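Local coordinates for protein dihydrodipicolinate synthase (Bacillus clausii KSM-K16, PDB 3E96) that probably acts as a lyase of the DapA family, with 4-hydroxy-tetrahydrodipicolinate synthase activity as the likely reaction, at residues B[84-89]-B[105-110]. Numbering follows the deposited sequence.
Sequences VVAGIG and AGADAV
The carboxylate of D108 meets the backbone of V84 at one oxygen. OD2 takes the V84 N-H with its anti lone pair, the one turned away from OD1. The bond is short and nearly straight, with V84 N to D108 OD2 at 2.7 Å and 168° at the hydrogen. The D108 CG stands beside its own backbone N (chi1 -63°), which swings the carboxylate alongside the strand, where OD2 meets the V84 N-H. V84 is also held through its carbonyl oxygen, in the next peptide group. D108 N approaches V84 O in the carbonyl plane at 2.8 Å. A109 N adds a weak bond to the same oxygen, at 3.4 Å. Further along, A86 N donates to A109 O at 2.8 Å, lying 25° out of the A109 carbonyl plane.

These bonds join two parallel neighbouring strands, with V85 beside A109 and A86 beside V110. V85 and A109 point to one face of the sheet, the inside of the barrel, and the side chain of V85 is about 5 Å from that of K167, the predicted Schiff-base lysine. A86 and V110 point to the other face, toward the surrounding helices. There A86 CB lies 4.3 Å from A107 CB and also packs on A102. The side chains of I88 and V110 cross obliquely, with I88 CD1 3.9 Å from V110 CB, and both side chains touch L136 of helix 122-136.

Helix 92-105 closes in a Schellman motif at G106, whose positive phi turns the chain toward strand 109-112. Strand 83-88, helix 92-105 and strand 109-112 form a beta-alpha-beta unit of the TIM barrel. D108 ties the entry of the later strand to the earlier one through both its backbone N-H and its carboxylate. Donor and acceptor of V84 are thus both engaged, and the V84 N-H would probably help stabilise the negative charge of D108.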
# COMPACT_ATOMS: atom_id res chain seq x y z
N VAL B 84 -14.14 18.30 -9.79
CA VAL B 84 -13.03 17.96 -8.92
C VAL B 84 -13.36 16.67 -8.17
O VAL B 84 -14.32 16.63 -7.40
CB VAL B 84 -12.76 19.09 -7.90
CG1 VAL B 84 -11.65 18.68 -6.93
CG2 VAL B 84 -12.37 20.36 -8.64
N VAL B 85 -12.58 15.63 -8.42
CA VAL B 85 -12.78 14.33 -7.78
C VAL B 85 -11.61 14.13 -6.81
O VAL B 85 -10.46 14.07 -7.23
CB VAL B 85 -12.79 13.20 -8.82
CG1 VAL B 85 -13.00 11.86 -8.12
CG2 VAL B 85 -13.89 13.46 -9.85
N ALA B 86 -11.93 14.02 -5.52
CA ALA B 86 -10.90 13.87 -4.50
C ALA B 86 -10.53 12.43 -4.17
O ALA B 86 -11.37 11.63 -3.76
CB ALA B 86 -11.33 14.60 -3.23
N GLY B 87 -9.25 12.10 -4.33
CA GLY B 87 -8.79 10.77 -4.00
C GLY B 87 -8.75 10.63 -2.49
O GLY B 87 -8.30 11.55 -1.79
N ILE B 88 -9.24 9.50 -1.98
CA ILE B 88 -9.23 9.23 -0.55
C ILE B 88 -8.83 7.77 -0.33
O ILE B 88 -8.84 6.97 -1.27
CB ILE B 88 -10.63 9.49 0.10
CG1 ILE B 88 -11.68 8.54 -0.49
CG2 ILE B 88 -11.06 10.93 -0.14
CD1 ILE B 88 -13.06 8.69 0.15
N GLY B 89 -8.45 7.43 0.89
CA GLY B 89 -8.03 6.06 1.16
C GLY B 89 -7.68 5.80 2.62
O GLY B 89 -8.11 6.54 3.50
N ALA B 105 -14.76 21.03 1.37
CA ALA B 105 -13.89 21.89 0.56
C ALA B 105 -14.55 22.32 -0.75
O ALA B 105 -14.16 23.32 -1.35
CB ALA B 105 -12.57 21.17 0.28
N GLY B 106 -15.53 21.55 -1.21
CA GLY B 106 -16.20 21.90 -2.45
C GLY B 106 -15.96 20.92 -3.58
O GLY B 106 -16.26 21.23 -4.74
N ALA B 107 -15.42 19.74 -3.27
CA ALA B 107 -15.19 18.73 -4.30
C ALA B 107 -16.54 18.25 -4.82
O ALA B 107 -17.55 18.40 -4.15
CB ALA B 107 -14.40 17.56 -3.72
N ASP B 108 -16.54 17.66 -6.02
CA ASP B 108 -17.76 17.17 -6.63
C ASP B 108 -18.00 15.70 -6.35
O ASP B 108 -19.13 15.22 -6.37
CB ASP B 108 -17.70 17.41 -8.14
CG ASP B 108 -17.62 18.87 -8.49
OD1 ASP B 108 -18.62 19.59 -8.26
OD2 ASP B 108 -16.55 19.31 -8.98
N ALA B 109 -16.92 14.98 -6.07
CA ALA B 109 -17.01 13.56 -5.78
C ALA B 109 -15.67 13.10 -5.20
O ALA B 109 -14.73 13.89 -5.12
CB ALA B 109 -17.31 12.78 -7.06
N VAL B 110 -15.61 11.84 -4.80
CA VAL B 110 -14.38 11.27 -4.28
C VAL B 110 -14.06 10.00 -5.06
O VAL B 110 -14.95 9.37 -5.63
CB VAL B 110 -14.49 10.87 -2.78
CG1 VAL B 110 -14.71 12.11 -1.92
CG2 VAL B 110 -15.63 9.87 -2.58